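Local coordinates for protein gamma-glutamyltranspeptidase (Ggt) (Helicobacter pylori 26695, PDB 5BPK) that probably cleaves and transfers gamma-glutamyl groups of glutathione and related compounds, as an N-terminal nucleophile hydrolase, at residues 123-137 with 153-165. Residues are numbered along the deposited sequence; the frame is centred on the assembly and turned at random.
Sequences RFHMQWLPDELRIEK and YQIVTKPVMGDVN. With EDO (1,2-ethanediol), chain R; EDO (1,2-ethanediol), chain C.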
ATOM      1  N   ARG B 123      17.943  -1.237   0.115  1.00 10.85           N
ATOM      2  CA  ARG B 123      17.027  -2.290   0.543  1.00 10.94           C
ATOM      3  C   ARG B 123      17.320  -3.589  -0.193  1.00 10.30           C
ATOM      4  O   ARG B 123      17.754  -3.560  -1.344  1.00 10.44           O
ATOM      5  CB  ARG B 123      15.586  -1.870   0.244  1.00 10.12           C
ATOM      6  CG  ARG B 123      15.097  -0.776   1.161  1.00 12.10           C
ATOM      7  CD  ARG B 123      13.804  -0.093   0.631  1.00 12.74           C
ATOM      8  NE  ARG B 123      13.602   1.144   1.384  1.00 14.84           N
ATOM      9  CZ  ARG B 123      12.824   2.155   1.037  1.00 12.00           C
ATOM     10  NH1 ARG B 123      12.132   2.141  -0.092  1.00 12.42           N
ATOM     11  NH2 ARG B 123      12.768   3.213   1.833  1.00 14.93           N
ATOM     12  N   PHE B 124      17.089  -4.718   0.484  1.00 11.34           N
ATOM     13  CA  PHE B 124      17.143  -6.046  -0.144  1.00 11.29           C
ATOM     14  C   PHE B 124      15.775  -6.696  -0.004  1.00 11.88           C
ATOM     15  O   PHE B 124      14.909  -6.193   0.702  1.00 12.43           O
ATOM     16  CB  PHE B 124      18.243  -6.943   0.457  1.00 10.60           C
ATOM     17  CG  PHE B 124      18.059  -7.240   1.916  1.00 10.00           C
ATOM     18  CD1 PHE B 124      17.330  -8.349   2.338  1.00 10.97           C
ATOM     19  CD2 PHE B 124      18.588  -6.390   2.867  1.00 11.13           C
ATOM     20  CE1 PHE B 124      17.151  -8.602   3.692  1.00 12.86           C
ATOM     21  CE2 PHE B 124      18.400  -6.623   4.213  1.00 10.46           C
ATOM     22  CZ  PHE B 124      17.677  -7.729   4.635  1.00 11.31           C
ATOM     23  N   HIS B 125      15.577  -7.812  -0.692  1.00 10.46           N
ATOM     24  CA  HIS B 125      14.272  -8.457  -0.718  1.00 10.19           C
ATOM     25  C   HIS B 125      14.400  -9.932  -1.064  1.00 10.92           C
ATOM     26  O   HIS B 125      15.122 -10.301  -1.984  1.00 12.52           O
ATOM     27  CB  HIS B 125      13.389  -7.714  -1.732  1.00 10.86           C
ATOM     28  CG  HIS B 125      12.055  -8.340  -1.984  1.00  8.66           C
ATOM     29  ND1 HIS B 125      11.016  -8.280  -1.080  1.00 13.62           N
ATOM     30  CD2 HIS B 125      11.581  -9.014  -3.062  1.00 10.73           C
ATOM     31  CE1 HIS B 125       9.964  -8.901  -1.585  1.00 13.18           C
ATOM     32  NE2 HIS B 125      10.275  -9.347  -2.791  1.00 11.14           N
ATOM     33  N   MET B 126      13.672 -10.749  -0.315  1.00 10.86           N
ATOM     34  CA  MET B 126      13.500 -12.170  -0.582  1.00 11.01           C
ATOM     35  C   MET B 126      12.019 -12.487  -0.415  1.00 10.97           C
ATOM     36  O   MET B 126      11.447 -12.196   0.624  1.00 12.94           O
ATOM     37  CB  MET B 126      14.368 -12.979   0.393  1.00 11.60           C
ATOM     38  CG  MET B 126      14.012 -14.449   0.577  1.00 10.68           C
ATOM     39  SD  MET B 126      14.097 -15.469  -0.893  1.00 13.52           S
ATOM     40  CE  MET B 126      15.885 -15.606  -1.128  1.00 13.99           C
ATOM     41  N   GLN B 127      11.408 -13.055  -1.456  1.00 11.00           N
ATOM     42  CA  GLN B 127       9.986 -13.438  -1.412  1.00 10.21           C
ATOM     43  C   GLN B 127       9.744 -14.914  -1.725  1.00 11.93           C
ATOM     44  O   GLN B 127       8.628 -15.296  -2.101  1.00 12.88           O
ATOM     45  CB  GLN B 127       9.133 -12.542  -2.327  1.00 11.60           C
ATOM     46  CG  GLN B 127       9.455 -12.595  -3.788  1.00 12.13           C
ATOM     47  CD  GLN B 127       8.477 -11.769  -4.620  1.00 11.58           C
ATOM     48  OE1 GLN B 127       8.393 -10.543  -4.478  1.00 12.78           O
ATOM     49  NE2 GLN B 127       7.726 -12.440  -5.489  1.00 13.89           N
ATOM     50  N   TRP B 128      10.783 -15.730  -1.529  1.00 11.28           N
ATOM     51  CA  TRP B 128      10.714 -17.200  -1.604  1.00 11.12           C
ATOM     52  C   TRP B 128      10.626 -17.685  -3.059  1.00 11.89           C
ATOM     53  O   TRP B 128      11.505 -18.421  -3.517  1.00 14.37           O
ATOM     54  CB  TRP B 128       9.603 -17.728  -0.674  1.00 11.47           C
ATOM     55  CG  TRP B 128       9.089 -19.122  -0.904  1.00 12.61           C
ATOM     56  CD1 TRP B 128       9.725 -20.295  -0.627  1.00 14.91           C
ATOM     57  CD2 TRP B 128       7.812 -19.466  -1.425  1.00 15.13           C
ATOM     58  NE1 TRP B 128       8.906 -21.360  -0.949  1.00 15.22           N
ATOM     59  CE2 TRP B 128       7.732 -20.872  -1.455  1.00 17.50           C
ATOM     60  CE3 TRP B 128       6.722 -18.716  -1.884  1.00 16.86           C
ATOM     61  CZ2 TRP B 128       6.600 -21.544  -1.919  1.00 18.12           C
ATOM     62  CZ3 TRP B 128       5.601 -19.388  -2.348  1.00 18.81           C
ATOM     63  CH2 TRP B 128       5.552 -20.783  -2.357  1.00 19.13           C
ATOM     64  N   LEU B 129       9.599 -17.257  -3.789  1.00 13.38           N
ATOM     65  CA  LEU B 129       9.550 -17.436  -5.239  1.00 13.54           C
ATOM     66  C   LEU B 129       9.375 -16.058  -5.875  1.00 13.42           C
ATOM     67  O   LEU B 129       8.440 -15.347  -5.529  1.00 14.41           O
ATOM     68  CB  LEU B 129       8.390 -18.352  -5.658  1.00 16.18           C
ATOM     69  CG  LEU B 129       8.467 -19.825  -5.272  1.00 19.27           C
ATOM     70  CD1 LEU B 129       7.206 -20.560  -5.735  1.00 22.49           C
ATOM     71  CD2 LEU B 129       9.733 -20.480  -5.837  1.00 21.45           C
ATOM     72  N   PRO B 130      10.292 -15.660  -6.780  1.00 13.08           N
ATOM     73  CA  PRO B 130      11.481 -16.379  -7.189  1.00 13.81           C
ATOM     74  C   PRO B 130      12.481 -16.517  -6.051  1.00 14.16           C
ATOM     75  O   PRO B 130      12.486 -15.703  -5.116  1.00 13.83           O
ATOM     76  CB  PRO B 130      12.063 -15.508  -8.311  1.00 15.91           C
ATOM     77  CG  PRO B 130      11.526 -14.167  -8.083  1.00 18.08           C
ATOM     78  CD  PRO B 130      10.200 -14.334  -7.408  1.00 14.41           C
ATOM     79  N   ASP B 131      13.304 -17.558  -6.134  1.00 13.92           N
ATOM     80  CA  ASP B 131      14.307 -17.835  -5.114  1.00 14.29           C
ATOM     81  C   ASP B 131      15.562 -17.041  -5.461  1.00 15.22           C
ATOM     82  O   ASP B 131      16.510 -17.540  -6.083  1.00 16.07           O
ATOM     83  CB  ASP B 131      14.566 -19.347  -4.996  1.00 14.62           C
ATOM     84  CG  ASP B 131      15.517 -19.698  -3.869  1.00 15.35           C
ATOM     85  OD1 ASP B 131      16.095 -18.778  -3.238  1.00 15.26           O
ATOM     86  OD2 ASP B 131      15.696 -20.904  -3.605  1.00 17.10           O
ATOM     87  N   GLU B 132      15.528 -15.783  -5.051  1.00 13.35           N
ATOM     88  CA  GLU B 132      16.588 -14.818  -5.359  1.00 13.55           C
ATOM     89  C   GLU B 132      16.665 -13.780  -4.247  1.00 12.96           C
ATOM     90  O   GLU B 132      15.664 -13.481  -3.594  1.00 14.85           O
ATOM     91  CB  GLU B 132      16.319 -14.127  -6.700  1.00 13.95           C
ATOM     92  CG  GLU B 132      15.135 -13.164  -6.703  1.00 14.81           C
ATOM     93  CD  GLU B 132      14.792 -12.592  -8.072  1.00 15.50           C
ATOM     94  OE1 GLU B 132      15.189 -13.179  -9.117  1.00 18.15           O
ATOM     95  OE2 GLU B 132      14.090 -11.548  -8.102  1.00 18.83           O
ATOM     96  N   LEU B 133      17.858 -13.239  -4.034  1.00 11.78           N
ATOM     97  CA  LEU B 133      18.020 -12.102  -3.124  1.00 13.77           C
ATOM     98  C   LEU B 133      18.113 -10.861  -3.999  1.00 13.28           C
ATOM     99  O   LEU B 133      19.125 -10.621  -4.667  1.00 13.30           O
ATOM    100  CB  LEU B 133      19.257 -12.258  -2.226  1.00 14.85           C
ATOM    101  CG  LEU B 133      19.460 -11.172  -1.146  1.00 11.34           C
ATOM    102  CD1 LEU B 133      18.304 -11.169  -0.118  1.00 13.06           C
ATOM    103  CD2 LEU B 133      20.799 -11.425  -0.449  1.00 15.74           C
ATOM    104  N   ARG B 134      17.033 -10.093  -4.012  1.00 12.37           N
ATOM    105  CA  ARG B 134      16.941  -8.892  -4.820  1.00 13.42           C
ATOM    106  C   ARG B 134      17.591  -7.733  -4.074  1.00 11.63           C
ATOM    107  O   ARG B 134      17.303  -7.510  -2.893  1.00 12.41           O
ATOM    108  CB  ARG B 134      15.469  -8.596  -5.124  1.00 12.80           C
ATOM    109  CG  ARG B 134      15.205  -7.246  -5.727  1.00 14.23           C
ATOM    110  CD  ARG B 134      13.769  -7.070  -6.109  1.00 14.69           C
ATOM    111  NE  ARG B 134      13.582  -5.776  -6.759  1.00 12.10           N
ATOM    112  CZ  ARG B 134      12.536  -5.434  -7.507  1.00 12.66           C
ATOM    113  NH1 ARG B 134      11.538  -6.290  -7.701  1.00 15.44           N
ATOM    114  NH2 ARG B 134      12.486  -4.223  -8.070  1.00 16.13           N
ATOM    115  N   ILE B 135      18.469  -7.017  -4.772  1.00 10.74           N
ATOM    116  CA  ILE B 135      19.146  -5.841  -4.228  1.00 11.14           C
ATOM    117  C   ILE B 135      18.984  -4.629  -5.155  1.00 11.16           C
ATOM    118  O   ILE B 135      18.484  -4.756  -6.285  1.00 12.08           O
ATOM    119  CB  ILE B 135      20.647  -6.147  -3.944  1.00 10.58           C
ATOM    120  CG1 ILE B 135      21.431  -6.400  -5.234  1.00 13.00           C
ATOM    121  CG2 ILE B 135      20.754  -7.344  -3.020  1.00 12.86           C
ATOM    122  CD1 ILE B 135      22.917  -6.247  -5.073  1.00 11.91           C
ATOM    123  N   GLU B 136      19.439  -3.472  -4.679  1.00 12.28           N
ATOM    124  CA  GLU B 136      19.418  -2.218  -5.443  1.00 11.05           C
ATOM    125  C   GLU B 136      20.819  -1.850  -5.877  1.00 10.79           C
ATOM    126  O   GLU B 136      21.804  -2.234  -5.236  1.00 12.29           O
ATOM    127  CB  GLU B 136      18.805  -1.082  -4.606  1.00 10.38           C
ATOM    128  CG  GLU B 136      17.367  -1.369  -4.175  1.00 12.56           C
ATOM    129  CD  GLU B 136      16.788  -0.314  -3.265  1.00  9.76           C
ATOM    130  OE1 GLU B 136      17.500   0.159  -2.331  1.00 12.03           O
ATOM    131  OE2 GLU B 136      15.608   0.068  -3.497  1.00 12.35           O
ATOM    132  N   LYS B 137      20.907  -1.084  -6.962  1.00 12.40           N
ATOM    133  CA  LYS B 137      22.202  -0.675  -7.497  1.00 14.21           C
ATOM    134  C   LYS B 137      22.983   0.085  -6.420  1.00 13.40           C
ATOM    135  O   LYS B 137      22.422   0.921  -5.720  1.00 13.73           O
ATOM    136  CB  LYS B 137      22.022   0.179  -8.749  1.00 16.55           C
ATOM    137  CG  LYS B 137      23.309   0.364  -9.554  1.00 21.48           C
ATOM    138  CD  LYS B 137      23.068   0.946 -10.950  1.00 27.10           C
ATOM    139  CE  LYS B 137      22.339   2.271 -10.895  1.00 29.72           C
ATOM    140  NZ  LYS B 137      22.402   3.050 -12.168  1.00 32.87           N
ATOM    141  N   TYR B 153      22.878 -17.664  -1.845  1.00 15.80           N
ATOM    142  CA  TYR B 153      21.934 -16.712  -2.442  1.00 15.18           C
ATOM    143  C   TYR B 153      22.267 -16.481  -3.920  1.00 15.62           C
ATOM    144  O   TYR B 153      23.442 -16.395  -4.296  1.00 17.38           O
ATOM    145  CB  TYR B 153      21.944 -15.370  -1.689  1.00 15.61           C
ATOM    146  CG  TYR B 153      21.346 -15.453  -0.307  1.00 11.91           C
ATOM    147  CD1 TYR B 153      19.974 -15.638  -0.142  1.00 12.64           C
ATOM    148  CD2 TYR B 153      22.136 -15.351   0.834  1.00 13.52           C
ATOM    149  CE1 TYR B 153      19.408 -15.735   1.121  1.00 15.64           C
ATOM    150  CE2 TYR B 153      21.572 -15.445   2.123  1.00 14.72           C
ATOM    151  CZ  TYR B 153      20.201 -15.629   2.248  1.00 14.50           C
ATOM    152  OH  TYR B 153      19.612 -15.721   3.488  1.00 13.82           O
ATOM    153  N   GLN B 154      21.226 -16.365  -4.741  1.00 16.14           N
ATOM    154  CA  GLN B 154      21.352 -15.884  -6.109  1.00 18.00           C
ATOM    155  C   GLN B 154      20.991 -14.410  -6.056  1.00 15.59           C
ATOM    156  O   GLN B 154      19.820 -14.065  -5.925  1.00 15.98           O
ATOM    157  CB  GLN B 154      20.397 -16.627  -7.051  1.00 21.13           C
ATOM    158  CG  GLN B 154      20.560 -18.146  -7.043  1.00 28.68           C
ATOM    159  CD  GLN B 154      21.864 -18.598  -7.670  1.00 35.81           C
ATOM    160  OE1 GLN B 154      22.680 -19.271  -7.028  1.00 43.67           O
ATOM    161  NE2 GLN B 154      22.072 -18.229  -8.930  1.00 38.89           N
ATOM    162  N   ILE B 155      22.002 -13.554  -6.138  1.00 15.33           N
ATOM    163  CA  ILE B 155      21.823 -12.115  -5.946  1.00 14.13           C
ATOM    164  C   ILE B 155      21.538 -11.475  -7.291  1.00 13.56           C
ATOM    165  O   ILE B 155      22.257 -11.722  -8.269  1.00 18.21           O
ATOM    166  CB  ILE B 155      23.059 -11.485  -5.293  1.00 14.84           C
ATOM    167  CG1 ILE B 155      23.336 -12.183  -3.959  1.00 16.74           C
ATOM    168  CG2 ILE B 155      22.855  -9.955  -5.123  1.00 16.22           C
ATOM    169  CD1 ILE B 155      24.530 -11.669  -3.226  1.00 17.65           C
ATOM    170  N   VAL B 156      20.483 -10.666  -7.337  1.00 13.21           N
ATOM    171  CA  VAL B 156      20.059  -9.997  -8.559  1.00 13.94           C
ATOM    172  C   VAL B 156      19.814  -8.515  -8.266  1.00 13.78           C
ATOM    173  O   VAL B 156      19.134  -8.163  -7.295  1.00 12.95           O
ATOM    174  CB  VAL B 156      18.790 -10.635  -9.169  1.00 15.03           C
ATOM    175  CG1 VAL B 156      19.049 -12.101  -9.491  1.00 19.79           C
ATOM    176  CG2 VAL B 156      17.594 -10.520  -8.250  1.00 17.69           C
ATOM    177  N   THR B 157      20.387  -7.656  -9.102  1.00 15.40           N
ATOM    178  CA  THR B 157      20.190  -6.223  -8.967  1.00 13.35           C
ATOM    179  C   THR B 157      19.022  -5.830  -9.864  1.00 14.19           C
ATOM    180  O   THR B 157      19.047  -6.079 -11.076  1.00 14.72           O
ATOM    181  CB  THR B 157      21.464  -5.436  -9.349  1.00 12.93           C
ATOM    182  OG1 THR B 157      22.578  -5.898  -8.564  1.00 15.37           O
ATOM    183  CG2 THR B 157      21.247  -3.934  -9.155  1.00 16.93           C
ATOM    184  N   LYS B 158      18.005  -5.225  -9.253  1.00 13.00           N
ATOM    185  CA  LYS B 158      16.775  -4.838  -9.915  1.00 12.81           C
ATOM    186  C   LYS B 158      16.427  -3.389  -9.569  1.00 12.25           C
ATOM    187  O   LYS B 158      17.095  -2.773  -8.742  1.00 13.56           O
ATOM    188  CB  LYS B 158      15.644  -5.796  -9.524  1.00 14.68           C
ATOM    189  CG  LYS B 158      15.744  -7.147 -10.218  1.00 16.53           C
ATOM    190  CD  LYS B 158      14.588  -8.073  -9.853  1.00 18.46           C
ATOM    191  CE  LYS B 158      14.538  -9.290 -10.764  1.00 17.96           C
ATOM    192  NZ  LYS B 158      13.462 -10.242 -10.358  1.00 18.71           N
ATOM    193  N   PRO B 159      15.384  -2.832 -10.207  1.00 13.68           N
ATOM    194  CA  PRO B 159      15.042  -1.435  -9.928  1.00 13.67           C
ATOM    195  C   PRO B 159      14.757  -1.161  -8.459  1.00 14.36           C
ATOM    196  O   PRO B 159      14.415  -2.072  -7.715  1.00 13.81           O
ATOM    197  CB  PRO B 159      13.806  -1.201 -10.798  1.00 16.34           C
ATOM    198  CG  PRO B 159      14.007  -2.138 -11.968  1.00 15.95           C
ATOM    199  CD  PRO B 159      14.667  -3.349 -11.388  1.00 14.45           C
ATOM    200  N   VAL B 160      14.884   0.097  -8.050  1.00 11.61           N
ATOM    201  CA  VAL B 160      14.662   0.450  -6.662  1.00 11.69           C
ATOM    202  C   VAL B 160      13.265   0.044  -6.203  1.00  9.57           C
ATOM    203  O   VAL B 160      12.289   0.091  -6.968  1.00 12.61           O
ATOM    204  CB  VAL B 160      14.949   1.956  -6.359  1.00 12.01           C
ATOM    205  CG1 VAL B 160      16.416   2.247  -6.497  1.00 14.79           C
ATOM    206  CG2 VAL B 160      14.079   2.895  -7.210  1.00 13.81           C
ATOM    207  N   MET B 161      13.190  -0.298  -4.921  1.00 10.04           N
ATOM    208  CA  MET B 161      12.011  -0.855  -4.305  1.00 11.51           C
ATOM    209  C   MET B 161      11.405   0.131  -3.325  1.00 11.13           C
ATOM    210  O   MET B 161      12.065   0.528  -2.375  1.00 11.17           O
ATOM    211  CB  MET B 161      12.401  -2.103  -3.527  1.00 12.67           C
ATOM    212  CG  MET B 161      12.786  -3.279  -4.380  1.00 12.17           C
ATOM    213  SD  MET B 161      13.236  -4.706  -3.392  1.00 12.36           S
ATOM    214  CE  MET B 161      14.891  -4.234  -2.841  1.00 13.57           C
ATOM    215  N   GLY B 162      10.153   0.507  -3.551  1.00 12.78           N
ATOM    216  CA  GLY B 162       9.375   1.222  -2.551  1.00 12.89           C
ATOM    217  C   GLY B 162       9.350   2.725  -2.699  1.00 12.38           C
ATOM    218  O   GLY B 162      10.095   3.314  -3.492  1.00 12.06           O
ATOM    219  N   ASP B 163       8.500   3.343  -1.883  1.00 11.38           N
ATOM    220  CA  ASP B 163       8.391   4.800  -1.811  1.00 10.52           C
ATOM    221  C   ASP B 163       7.787   5.139  -0.448  1.00 11.77           C
ATOM    222  O   ASP B 163       6.586   5.318  -0.292  1.00 11.24           O
ATOM    223  CB  ASP B 163       7.557   5.348  -2.971  1.00 10.97           C
ATOM    224  CG  ASP B 163       7.401   6.861  -2.924  1.00 11.31           C
ATOM    225  OD1 ASP B 163       8.098   7.514  -2.120  1.00 16.05           O
ATOM    226  OD2 ASP B 163       6.566   7.388  -3.676  1.00 13.63           O
ATOM    227  N   VAL B 164       8.655   5.164   0.547  1.00  9.94           N
ATOM    228  CA  VAL B 164       8.267   5.335   1.928  1.00 10.06           C
ATOM    229  C   VAL B 164       8.113   6.807   2.293  1.00 10.01           C
ATOM    230  O   VAL B 164       8.996   7.617   2.038  1.00 11.39           O
ATOM    231  CB  VAL B 164       9.314   4.705   2.863  1.00  8.84           C
ATOM    232  CG1 VAL B 164       8.951   4.955   4.348  1.00 10.91           C
ATOM    233  CG2 VAL B 164       9.478   3.210   2.570  1.00 11.12           C
ATOM    234  N   ASN B 165       6.965   7.135   2.875  1.00  9.99           N
ATOM    235  CA  ASN B 165       6.755   8.404   3.528  1.00  9.46           C
ATOM    236  C   ASN B 165       6.565   8.080   4.997  1.00  9.50           C
ATOM    237  O   ASN B 165       5.637   7.352   5.359  1.00 10.81           O
ATOM    238  CB  ASN B 165       5.559   9.118   2.912  1.00  9.94           C
ATOM    239  CG  ASN B 165       5.811   9.471   1.476  1.00 10.36           C
ATOM    240  OD1 ASN B 165       6.767  10.194   1.177  1.00 11.26           O
ATOM    241  ND2 ASN B 165       4.992   8.942   0.567  1.00 13.08           N
TER
HETATM  242  C1  EDO R 704      20.955  -3.693   0.510  1.00 15.64           C
HETATM  243  O1  EDO R 704      21.450  -4.767   1.323  1.00 19.65           O
HETATM  244  C2  EDO R 704      20.954  -4.108  -0.965  1.00 14.35           C
HETATM  245  O2  EDO R 704      20.414  -3.096  -1.843  1.00 12.99           O
HETATM  246  C1  EDO C 709      16.394   2.227 -10.733  1.00 33.93           C
HETATM  247  O1  EDO C 709      15.148   1.773 -10.217  1.00 29.25           O
HETATM  248  C2  EDO C 709      17.499   1.469 -10.020  1.00 33.55           C
HETATM  249  O2  EDO C 709      18.770   1.747 -10.606  1.00 40.74           O
HETATM  250  O   HOH W   1      18.611 -17.046  -3.706  1.00 19.30           O
HETATM  251  O   HOH W   2      13.819 -13.017 -11.572  1.00 41.63           O
HETATM  252  O   HOH W   3      15.732  -3.937  -6.239  1.00 13.30           O
HETATM  253  O   HOH W   4      18.445  -0.436  -8.139  1.00 17.02           O
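Leu133, Arg134 and Ile135 pair in parallel with Ile155, Val156 and Thr157, the two strands of a beta-alpha-beta unit whose connecting helix is 142-151. Four backbone hydrogen bonds tie the ladder, from Leu133 N to Gln154 O (2.8 Å) through to Lys158 N on Ile135 O (3.0 Å). On the helix side, Leu133 CD2 lies over one face of the Tyr153 ring, and Ile135 CD1 meets Ile155 CG2 at 3.7 Å; Leu148 of the helix touches Leu133, Tyr153 and Ile155. On the other side, the Arg134 guanidinium is sandwiched between Lys158 CB over one face and Met161 CG over the opposite face. Its chain, extended with CG anti to the backbone N (chi1 169°), carries NH2 to Pro159 O (2.9 Å), which lies in the plane of the guanidinium, although the donor is tilted from the plane of that carbonyl; NE donates to a water within hydrogen-bonding distance of both Pro159 O and Ile135 O. Lys158 crosses that arginine and makes a salt bridge from NZ to the syn lone pair of Glu132 OE2 (2.7 Å). Beyond the strand, Met161 tucks SD against His125 CB (3.4 Å). Arg123 NH1 reaches Met161 O in the carbonyl plane and also forms a salt bridge with Asp183. The Glu136 carboxylate joins both segments: OE1 takes Arg123 N and pairs with Arg185, whereas OE2 receives Met161 N on its anti lone pair at 2.8 Å.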